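Local coordinates for DUF3013 family protein (PDB 3NAT) that is of unknown function but adopts an alpha-beta half-sandwich fold, with helices packed on one side of a beta sheet, and belongs to the DUF3013 family, at residues Tyr12-Leu21 with Lys101-Lys112; Leu21-Asp29 with Glu38-Glu46. All coordinates share one frame; numbering follows the deposited sequence.

Interaction 1 of 2, residues Tyr12-Leu21 with Lys101-Lys112; sequences YLEEQLEKHL and KAVLDGFIHYLK
The imidazole of His-20 is sandwiched: CE1 of His-109 lies over one face, Lys-19 CG over the opposite one, and NE2 of Gln-16 sits in plane at its edge. The two histidines form an edge-to-face pair, His-109 giving its edge, with centroids 4.8 Å apart and planes at 59°. Two turns earlier on the helix, the ring of Tyr-12 has Gln-16 CG on one face and Asp-105 OD1 at its edge, in plane. With its CG anti to the backbone N (chi1 -171°), Tyr-12 extends across to helix 101-125, where its OH donates to Asp-105 OD1, at a modelled distance too short to rest anything on, and accepts from Lys-101 NZ. A water joins Gln-16 NE2 to the same OD1, at 2.8 Å from each. Beside this polar margin Ile-108 is a knob in the hole formed by Leu-13, Gln-16, Leu-17 and His-20; its CD1 lies 3.6 Å from Leu-17 CD2. Leu-21 continues the apolar seam, placing CD1 3.7 Å from Leu-111 CD2. The helix segments cross at -33°. Lys-101, in a salt bridge to Asp-105 OD2 with a weak hydrogen bond, would favour the ionised carboxylate, while nearby Glu-154 would work against it.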
loop_
_atom_site.group_PDB
_atom_site.type_symbol
_atom_site.label_atom_id
_atom_site.label_comp_id
_atom_site.label_asym_id
_atom_site.label_seq_id
_atom_site.Cartn_x
_atom_site.Cartn_y
_atom_site.Cartn_z
ATOM N N TYR A 12 -7.330 -7.923 -18.767
ATOM C CA TYR A 12 -6.087 -8.625 -19.009
ATOM C C TYR A 12 -5.875 -9.729 -17.985
ATOM O O TYR A 12 -5.489 -10.846 -18.327
ATOM C CB TYR A 12 -4.904 -7.672 -18.988
ATOM C CG TYR A 12 -3.650 -8.361 -19.440
ATOM C CD1 TYR A 12 -2.675 -8.738 -18.537
ATOM C CD2 TYR A 12 -3.461 -8.674 -20.771
ATOM C CE1 TYR A 12 -1.532 -9.382 -18.955
ATOM C CE2 TYR A 12 -2.327 -9.316 -21.196
ATOM C CZ TYR A 12 -1.369 -9.669 -20.286
ATOM O OH TYR A 12 -0.239 -10.313 -20.716
ATOM N N LEU A 13 -6.120 -9.409 -16.724
ATOM C CA LEU A 13 -6.044 -10.405 -15.669
ATOM C C LEU A 13 -7.019 -11.542 -15.922
ATOM O O LEU A 13 -6.629 -12.699 -16.032
ATOM C CB LEU A 13 -6.348 -9.767 -14.323
ATOM C CG LEU A 13 -5.201 -8.955 -13.738
ATOM C CD1 LEU A 13 -5.631 -8.296 -12.444
ATOM C CD2 LEU A 13 -4.005 -9.860 -13.518
ATOM N N GLU A 14 -8.295 -11.198 -16.011
ATOM C CA GLU A 14 -9.326 -12.186 -16.245
ATOM C C GLU A 14 -8.918 -13.133 -17.372
ATOM O O GLU A 14 -8.996 -14.356 -17.242
ATOM C CB GLU A 14 -10.625 -11.483 -16.591
ATOM C CG GLU A 14 -11.808 -12.404 -16.606
ATOM C CD GLU A 14 -13.105 -11.656 -16.787
ATOM O OE1 GLU A 14 -14.083 -12.269 -17.264
ATOM O OE2 GLU A 14 -13.141 -10.449 -16.458
ATOM N N GLU A 15 -8.461 -12.546 -18.468
ATOM C CA GLU A 15 -7.981 -13.292 -19.616
ATOM C C GLU A 15 -6.846 -14.248 -19.238
ATOM O O GLU A 15 -6.942 -15.458 -19.430
ATOM C CB GLU A 15 -7.518 -12.303 -20.686
ATOM C CG GLU A 15 -7.085 -12.915 -22.006
ATOM C CD GLU A 15 -6.602 -11.863 -22.999
ATOM O OE1 GLU A 15 -6.633 -10.656 -22.662
ATOM O OE2 GLU A 15 -6.191 -12.242 -24.117
ATOM N N GLN A 16 -5.769 -13.701 -18.690
ATOM C CA GLN A 16 -4.595 -14.501 -18.358
ATOM C C GLN A 16 -4.876 -15.574 -17.314
ATOM O O GLN A 16 -4.353 -16.681 -17.402
ATOM C CB GLN A 16 -3.464 -13.596 -17.892
ATOM C CG GLN A 16 -3.056 -12.608 -18.953
ATOM C CD GLN A 16 -2.882 -13.284 -20.282
ATOM O OE1 GLN A 16 -3.675 -13.081 -21.194
ATOM N NE2 GLN A 16 -1.858 -14.121 -20.394
ATOM N N LEU A 17 -5.702 -15.241 -16.331
ATOM C CA LEU A 17 -6.073 -16.185 -15.284
ATOM C C LEU A 17 -6.715 -17.441 -15.837
ATOM O O LEU A 17 -6.405 -18.548 -15.400
ATOM C CB LEU A 17 -7.039 -15.531 -14.307
ATOM C CG LEU A 17 -6.404 -14.443 -13.455
ATOM C CD1 LEU A 17 -7.437 -13.787 -12.539
ATOM C CD2 LEU A 17 -5.265 -15.052 -12.669
ATOM N N GLU A 18 -7.631 -17.271 -16.783
ATOM C CA GLU A 18 -8.314 -18.418 -17.354
ATOM C C GLU A 18 -7.376 -19.171 -18.274
ATOM O O GLU A 18 -7.451 -20.392 -18.408
ATOM C CB GLU A 18 -9.572 -17.974 -18.092
ATOM C CG GLU A 18 -10.594 -17.349 -17.156
ATOM C CD GLU A 18 -11.795 -16.773 -17.881
ATOM O OE1 GLU A 18 -12.746 -16.332 -17.196
ATOM O OE2 GLU A 18 -11.788 -16.760 -19.133
ATOM N N LYS A 19 -6.465 -18.432 -18.884
ATOM C CA LYS A 19 -5.545 -19.028 -19.836
ATOM C C LYS A 19 -4.457 -19.855 -19.154
ATOM O O LYS A 19 -4.090 -20.917 -19.640
ATOM C CB LYS A 19 -4.920 -17.950 -20.719
ATOM C CG LYS A 19 -3.927 -18.492 -21.733
ATOM C CD LYS A 19 -3.386 -17.384 -22.628
ATOM C CE LYS A 19 -2.479 -17.930 -23.718
ATOM N NZ LYS A 19 -1.859 -16.819 -24.485
ATOM N N HIS A 20 -3.943 -19.371 -18.029
ATOM C CA HIS A 20 -2.800 -20.020 -17.387
ATOM C C HIS A 20 -3.131 -20.709 -16.058
ATOM O O HIS A 20 -2.361 -21.539 -15.583
ATOM C CB HIS A 20 -1.636 -19.029 -17.216
ATOM C CG HIS A 20 -1.165 -18.421 -18.503
ATOM N ND1 HIS A 20 -0.323 -19.080 -19.373
ATOM C CD2 HIS A 20 -1.432 -17.222 -19.074
ATOM C CE1 HIS A 20 -0.088 -18.312 -20.422
ATOM N NE2 HIS A 20 -0.748 -17.179 -20.266
ATOM N N LEU A 21 -4.278 -20.373 -15.473
ATOM C CA LEU A 21 -4.673 -20.937 -14.188
ATOM C C LEU A 21 -6.107 -21.446 -14.200
ATOM O O LEU A 21 -6.862 -21.209 -13.254
ATOM C CB LEU A 21 -4.535 -19.886 -13.089
ATOM C CG LEU A 21 -3.201 -19.156 -12.922
ATOM C CD1 LEU A 21 -3.371 -18.023 -11.943
ATOM C CD2 LEU A 21 -2.104 -20.087 -12.448
ATOM N N LYS A 101 3.011 -4.512 -18.713
ATOM C CA LYS A 101 2.497 -5.826 -19.029
ATOM C C LYS A 101 3.352 -6.892 -18.350
ATOM O O LYS A 101 2.830 -7.865 -17.812
ATOM C CB LYS A 101 2.515 -6.015 -20.540
ATOM C CG LYS A 101 1.818 -7.258 -21.042
ATOM C CD LYS A 101 1.911 -7.315 -22.550
ATOM C CE LYS A 101 2.163 -8.725 -23.027
ATOM N NZ LYS A 101 0.980 -9.597 -22.812
ATOM N N ALA A 102 4.667 -6.685 -18.366
ATOM C CA ALA A 102 5.624 -7.659 -17.837
ATOM C C ALA A 102 5.345 -8.001 -16.391
ATOM O O ALA A 102 5.571 -9.123 -15.948
ATOM C CB ALA A 102 7.040 -7.145 -17.983
ATOM N N VAL A 103 4.866 -7.013 -15.653
ATOM C CA VAL A 103 4.506 -7.202 -14.261
ATOM C C VAL A 103 3.225 -8.007 -14.138
ATOM O O VAL A 103 3.136 -8.923 -13.326
ATOM C CB VAL A 103 4.259 -5.863 -13.593
ATOM C CG1 VAL A 103 3.726 -6.065 -12.182
ATOM C CG2 VAL A 103 5.532 -5.049 -13.602
ATOM N N LEU A 104 2.220 -7.642 -14.923
ATOM C CA LEU A 104 0.985 -8.400 -14.928
ATOM C C LEU A 104 1.315 -9.843 -15.256
ATOM O O LEU A 104 0.759 -10.768 -14.678
ATOM C CB LEU A 104 0.014 -7.852 -15.968
ATOM C CG LEU A 104 -1.030 -6.815 -15.545
ATOM C CD1 LEU A 104 -1.507 -7.078 -14.144
ATOM C CD2 LEU A 104 -0.485 -5.415 -15.649
ATOM N N ASP A 105 2.232 -10.030 -16.193
ATOM C CA ASP A 105 2.578 -11.364 -16.658
ATOM C C ASP A 105 3.398 -12.137 -15.644
ATOM O O ASP A 105 3.132 -13.309 -15.401
ATOM C CB ASP A 105 3.328 -11.278 -17.976
ATOM C CG ASP A 105 2.409 -10.993 -19.141
ATOM O OD1 ASP A 105 1.192 -11.196 -18.970
ATOM O OD2 ASP A 105 2.899 -10.581 -20.220
ATOM N N GLY A 106 4.393 -11.484 -15.056
ATOM C CA GLY A 106 5.211 -12.114 -14.037
ATOM C C GLY A 106 4.333 -12.527 -12.876
ATOM O O GLY A 106 4.550 -13.542 -12.209
ATOM N N PHE A 107 3.314 -11.724 -12.636
ATOM C CA PHE A 107 2.373 -12.013 -11.581
ATOM C C PHE A 107 1.664 -13.331 -11.867
ATOM O O PHE A 107 1.671 -14.246 -11.047
ATOM C CB PHE A 107 1.377 -10.878 -11.483
ATOM C CG PHE A 107 0.238 -11.158 -10.571
ATOM C CD1 PHE A 107 0.343 -10.899 -9.210
ATOM C CD2 PHE A 107 -0.953 -11.662 -11.069
ATOM C CE1 PHE A 107 -0.725 -11.140 -8.357
ATOM C CE2 PHE A 107 -2.029 -11.913 -10.221
ATOM C CZ PHE A 107 -1.914 -11.649 -8.864
ATOM N N ILE A 108 1.064 -13.427 -13.044
ATOM C CA ILE A 108 0.381 -14.644 -13.449
ATOM C C ILE A 108 1.259 -15.876 -13.286
ATOM O O ILE A 108 0.832 -16.886 -12.746
ATOM C CB ILE A 108 -0.078 -14.561 -14.905
ATOM C CG1 ILE A 108 -1.127 -13.461 -15.060
ATOM C CG2 ILE A 108 -0.644 -15.894 -15.357
ATOM C CD1 ILE A 108 -2.350 -13.664 -14.180
ATOM N N HIS A 109 2.495 -15.793 -13.745
ATOM C CA HIS A 109 3.349 -16.971 -13.769
ATOM C C HIS A 109 3.945 -17.301 -12.428
ATOM O O HIS A 109 4.206 -18.467 -12.135
ATOM C CB HIS A 109 4.423 -16.828 -14.841
ATOM C CG HIS A 109 3.854 -16.784 -16.224
ATOM N ND1 HIS A 109 3.471 -17.919 -16.905
ATOM C CD2 HIS A 109 3.545 -15.738 -17.025
ATOM C CE1 HIS A 109 2.971 -17.575 -18.080
ATOM N NE2 HIS A 109 3.003 -16.259 -18.176
ATOM N N TYR A 110 4.153 -16.283 -11.603
ATOM C CA TYR A 110 4.630 -16.538 -10.260
ATOM C C TYR A 110 3.481 -17.093 -9.425
ATOM O O TYR A 110 3.623 -18.087 -8.718
ATOM C CB TYR A 110 5.189 -15.278 -9.630
ATOM C CG TYR A 110 5.691 -15.540 -8.237
ATOM C CD1 TYR A 110 6.470 -16.660 -7.975
ATOM C CD2 TYR A 110 5.395 -14.683 -7.187
ATOM C CE1 TYR A 110 6.938 -16.922 -6.721
ATOM C CE2 TYR A 110 5.871 -14.941 -5.910
ATOM C CZ TYR A 110 6.638 -16.070 -5.692
ATOM O OH TYR A 110 7.123 -16.372 -4.446
ATOM N N LEU A 111 2.329 -16.450 -9.526
ATOM C CA LEU A 111 1.140 -16.941 -8.866
ATOM C C LEU A 111 0.929 -18.431 -9.118
ATOM O O LEU A 111 0.506 -19.168 -8.240
ATOM C CB LEU A 111 -0.077 -16.171 -9.353
ATOM C CG LEU A 111 -1.385 -16.593 -8.685
ATOM C CD1 LEU A 111 -1.276 -16.505 -7.156
ATOM C CD2 LEU A 111 -2.521 -15.733 -9.197
ATOM N N LYS A 112 1.213 -18.882 -10.326
ATOM C CA LYS A 112 1.040 -20.297 -10.603
ATOM C C LYS A 112 2.016 -21.095 -9.750
ATOM O O LYS A 112 1.625 -22.053 -9.102
ATOM C CB LYS A 112 1.217 -20.613 -12.085
ATOM C CG LYS A 112 1.140 -22.097 -12.375
ATOM C CD LYS A 112 1.210 -22.416 -13.857
ATOM C CE LYS A 112 1.597 -23.874 -14.061
ATOM N NZ LYS A 112 0.793 -24.796 -13.203
HETATM O O HOH W 1 0.382 -13.866 -18.796
#

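Interaction 2 of 2, residues Leu21-Asp29 with Glu38-Glu46; sequences LGDYEVGLD and EVIVRLYAE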
loop_
_atom_site.group_PDB
_atom_site.type_symbol
_atom_site.label_atom_id
_atom_site.label_comp_id
_atom_site.label_asym_id
_atom_site.label_seq_id
_atom_site.Cartn_x
_atom_site.Cartn_y
_atom_site.Cartn_z
ATOM N N LEU A 21 -4.278 -20.373 -15.473
ATOM C CA LEU A 21 -4.673 -20.937 -14.188
ATOM C C LEU A 21 -6.107 -21.446 -14.200
ATOM O O LEU A 21 -6.862 -21.209 -13.254
ATOM C CB LEU A 21 -4.535 -19.886 -13.089
ATOM C CG LEU A 21 -3.201 -19.156 -12.922
ATOM C CD1 LEU A 21 -3.371 -18.023 -11.943
ATOM C CD2 LEU A 21 -2.104 -20.087 -12.448
ATOM N N GLY A 22 -6.492 -22.140 -15.264
ATOM C CA GLY A 22 -7.838 -22.673 -15.345
ATOM C C GLY A 22 -8.034 -23.796 -14.346
ATOM O O GLY A 22 -9.122 -23.973 -13.793
ATOM N N ASP A 23 -6.961 -24.546 -14.116
ATOM C CA ASP A 23 -6.979 -25.692 -13.217
ATOM C C ASP A 23 -7.157 -25.278 -11.769
ATOM O O ASP A 23 -7.358 -26.121 -10.899
ATOM C CB ASP A 23 -5.681 -26.486 -13.349
ATOM C CG ASP A 23 -5.451 -26.990 -14.756
ATOM O OD1 ASP A 23 -6.438 -27.116 -15.519
ATOM O OD2 ASP A 23 -4.281 -27.261 -15.097
ATOM N N TYR A 24 -7.071 -23.980 -11.510
ATOM C CA TYR A 24 -7.194 -23.475 -10.149
ATOM C C TYR A 24 -8.456 -22.647 -9.958
ATOM O O TYR A 24 -9.034 -22.130 -10.919
ATOM C CB TYR A 24 -5.958 -22.663 -9.753
ATOM C CG TYR A 24 -4.707 -23.493 -9.537
ATOM C CD1 TYR A 24 -4.513 -24.194 -8.345
ATOM C CD2 TYR A 24 -3.714 -23.568 -10.515
ATOM C CE1 TYR A 24 -3.373 -24.951 -8.134
ATOM C CE2 TYR A 24 -2.566 -24.324 -10.315
ATOM C CZ TYR A 24 -2.403 -25.012 -9.121
ATOM O OH TYR A 24 -1.271 -25.768 -8.909
ATOM N N GLU A 25 -8.877 -22.536 -8.703
ATOM C CA GLU A 25 -10.073 -21.796 -8.342
ATOM C C GLU A 25 -9.700 -20.336 -8.128
ATOM O O GLU A 25 -9.284 -19.940 -7.037
ATOM C CB GLU A 25 -10.684 -22.390 -7.068
ATOM C CG GLU A 25 -11.905 -21.652 -6.524
ATOM C CD GLU A 25 -13.191 -22.033 -7.231
ATOM O OE1 GLU A 25 -14.038 -22.702 -6.600
ATOM O OE2 GLU A 25 -13.353 -21.664 -8.415
ATOM N N VAL A 26 -9.837 -19.531 -9.175
ATOM C CA VAL A 26 -9.413 -18.140 -9.085
ATOM C C VAL A 26 -10.500 -17.170 -9.469
ATOM O O VAL A 26 -11.124 -17.309 -10.520
ATOM C CB VAL A 26 -8.206 -17.846 -9.968
ATOM C CG1 VAL A 26 -7.999 -16.356 -10.055
ATOM C CG2 VAL A 26 -6.974 -18.501 -9.411
ATOM N N GLY A 27 -10.698 -16.173 -8.614
ATOM C CA GLY A 27 -11.704 -15.158 -8.827
ATOM C C GLY A 27 -11.143 -13.754 -8.784
ATOM O O GLY A 27 -10.039 -13.536 -8.310
ATOM N N LEU A 28 -11.912 -12.801 -9.295
ATOM C CA LEU A 28 -11.536 -11.396 -9.284
ATOM C C LEU A 28 -12.621 -10.550 -8.637
ATOM O O LEU A 28 -13.809 -10.749 -8.882
ATOM C CB LEU A 28 -11.340 -10.889 -10.706
ATOM C CG LEU A 28 -10.111 -11.272 -11.516
ATOM C CD1 LEU A 28 -10.240 -10.691 -12.914
ATOM C CD2 LEU A 28 -8.871 -10.742 -10.850
ATOM N N ASP A 29 -12.215 -9.595 -7.815
ATOM C CA ASP A 29 -13.151 -8.618 -7.304
ATOM C C ASP A 29 -12.640 -7.230 -7.635
ATOM O O ASP A 29 -11.562 -6.834 -7.191
ATOM C CB ASP A 29 -13.342 -8.772 -5.797
ATOM C CG ASP A 29 -14.431 -7.863 -5.253
ATOM O OD1 ASP A 29 -15.069 -7.148 -6.059
ATOM O OD2 ASP A 29 -14.652 -7.865 -4.022
ATOM N N GLU A 38 -8.853 -7.262 -6.639
ATOM C CA GLU A 38 -8.379 -8.360 -5.810
ATOM C C GLU A 38 -8.523 -9.691 -6.518
ATOM O O GLU A 38 -9.566 -9.987 -7.090
ATOM C CB GLU A 38 -9.142 -8.396 -4.494
ATOM C CG GLU A 38 -8.763 -9.539 -3.575
ATOM C CD GLU A 38 -9.598 -9.558 -2.287
ATOM O OE1 GLU A 38 -10.639 -8.857 -2.231
ATOM O OE2 GLU A 38 -9.217 -10.275 -1.332
ATOM N N VAL A 39 -7.465 -10.487 -6.477
ATOM C CA VAL A 39 -7.497 -11.831 -7.024
ATOM C C VAL A 39 -7.717 -12.819 -5.899
ATOM O O VAL A 39 -6.853 -12.990 -5.051
ATOM C CB VAL A 39 -6.177 -12.182 -7.704
ATOM C CG1 VAL A 39 -6.204 -13.611 -8.213
ATOM C CG2 VAL A 39 -5.898 -11.207 -8.831
ATOM N N ILE A 40 -8.877 -13.468 -5.894
ATOM C CA ILE A 40 -9.182 -14.460 -4.876
ATOM C C ILE A 40 -8.758 -15.837 -5.324
ATOM O O ILE A 40 -8.795 -16.168 -6.504
ATOM C CB ILE A 40 -10.667 -14.538 -4.553
ATOM C CG1 ILE A 40 -11.354 -13.188 -4.784
ATOM C CG2 ILE A 40 -10.864 -15.093 -3.140
ATOM C CD1 ILE A 40 -10.814 -12.078 -3.965
ATOM N N VAL A 41 -8.406 -16.657 -4.354
ATOM C CA VAL A 41 -7.723 -17.896 -4.624
ATOM C C VAL A 41 -8.155 -18.932 -3.587
ATOM O O VAL A 41 -8.174 -18.640 -2.389
ATOM C CB VAL A 41 -6.211 -17.632 -4.563
ATOM C CG1 VAL A 41 -5.494 -18.714 -3.803
ATOM C CG2 VAL A 41 -5.649 -17.465 -5.956
ATOM N N ARG A 42 -8.529 -20.125 -4.043
ATOM C CA ARG A 42 -8.944 -21.180 -3.122
ATOM C C ARG A 42 -8.290 -22.512 -3.429
ATOM O O ARG A 42 -8.380 -23.005 -4.545
ATOM C CB ARG A 42 -10.461 -21.372 -3.151
ATOM C CG ARG A 42 -11.253 -20.254 -2.528
ATOM C CD ARG A 42 -12.272 -19.733 -3.510
ATOM N NE ARG A 42 -13.536 -19.412 -2.862
ATOM C CZ ARG A 42 -14.695 -19.339 -3.506
ATOM N NH1 ARG A 42 -15.807 -19.042 -2.847
ATOM N NH2 ARG A 42 -14.741 -19.570 -4.813
ATOM N N LEU A 43 -7.648 -23.097 -2.427
ATOM C CA LEU A 43 -7.184 -24.476 -2.517
ATOM C C LEU A 43 -8.095 -25.408 -1.719
ATOM O O LEU A 43 -8.605 -25.043 -0.662
ATOM C CB LEU A 43 -5.746 -24.602 -2.014
ATOM C CG LEU A 43 -4.698 -23.777 -2.765
ATOM C CD1 LEU A 43 -3.290 -24.064 -2.256
ATOM C CD2 LEU A 43 -4.788 -24.045 -4.256
ATOM N N TYR A 44 -8.300 -26.614 -2.233
ATOM C CA TYR A 44 -9.051 -27.630 -1.510
ATOM C C TYR A 44 -8.192 -28.867 -1.284
ATOM O O TYR A 44 -7.256 -29.131 -2.034
ATOM C CB TYR A 44 -10.326 -28.001 -2.264
ATOM C CG TYR A 44 -11.251 -26.831 -2.513
ATOM C CD1 TYR A 44 -12.096 -26.361 -1.518
ATOM C CD2 TYR A 44 -11.285 -26.202 -3.746
ATOM C CE1 TYR A 44 -12.949 -25.288 -1.749
ATOM C CE2 TYR A 44 -12.132 -25.135 -3.986
ATOM C CZ TYR A 44 -12.961 -24.680 -2.986
ATOM O OH TYR A 44 -13.801 -23.614 -3.229
ATOM N N ALA A 45 -8.508 -29.613 -0.235
ATOM C CA ALA A 45 -7.814 -30.859 0.062
ATOM C C ALA A 45 -8.688 -31.742 0.941
ATOM O O ALA A 45 -9.498 -31.250 1.728
ATOM C CB ALA A 45 -6.476 -30.590 0.728
ATOM N N GLU A 46 -8.522 -33.052 0.797
ATOM C CA GLU A 46 -9.342 -34.006 1.525
ATOM C C GLU A 46 -8.739 -34.298 2.897
ATOM O O GLU A 46 -7.571 -34.670 3.002
ATOM C CB GLU A 46 -9.485 -35.293 0.712
ATOM C CG GLU A 46 -10.493 -36.275 1.270
ATOM C CD GLU A 46 -10.508 -37.577 0.500
ATOM O OE1 GLU A 46 -10.947 -38.602 1.071
ATOM O OE2 GLU A 46 -10.073 -37.573 -0.673
#
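A beta hairpin brings strands 25-31 and 36-46 together as antiparallel neighbours in the mixed sheet. Gly-27 and Ile-40 form a hydrogen-bonded pair: Gly-27 N donates to Ile-40 O at 2.8 Å, and Ile-40 N returns a bond to Gly-27 O at 2.7 Å. Asp-29 and Glu-38 pair in the same way. Their carboxylates share one face of the sheet, Asp-29 OD2 standing 4.5 Å from Glu-38 OE1, close enough to repel mildly if both are ionised. Further along this face, chi1 of Glu-25 (176°) sets its CG 3.6 Å from Arg-42 CD, and a bend at chi2 turns the carboxylate toward the guanidinium. OE1 makes a long ion pair with Arg-42 NH2, well out of the guanidinium plane, and takes a weak bond from Tyr-44 OH; the firmer salt bridge of Arg-42 is to Glu-69. On the other face Val-26 and Val-41 lie side by side, CG2 to CG2 3.8 Å, and Leu-28 CD2 meets Val-39 CG2 at 3.6 Å. Helix 9-20 covers Val-26 and Leu-28 through Leu-17, helix 101-125 reaches Val-41 through Leu-115, and strand 65-75 continues the sheet beyond 36-46.

Overall arrangement
Interaction 1 is the more buried contact, joining two helices far apart in sequence, whereas interaction 2 is a local hairpin at the side of the sheet where strand 25-31 is outermost within the chain. Along the chain the hairpin is nested in the loop that the helix pair closes; Leu-21 lies in both ranges but, of the two partner segments, touches only 101-112. They meet directly: Leu-17 CD1 packs 3.6 Å from Val-26 CG1, and Phe-107 CZ approaches Val-39 CG2. Side chains bind the helices, through an apolar seam with a polar cluster at its margin; backbone bonds tie the strands, whose valines and Leu-28 face the helices while the other face carries mostly charged side chains, Ile-40 among them.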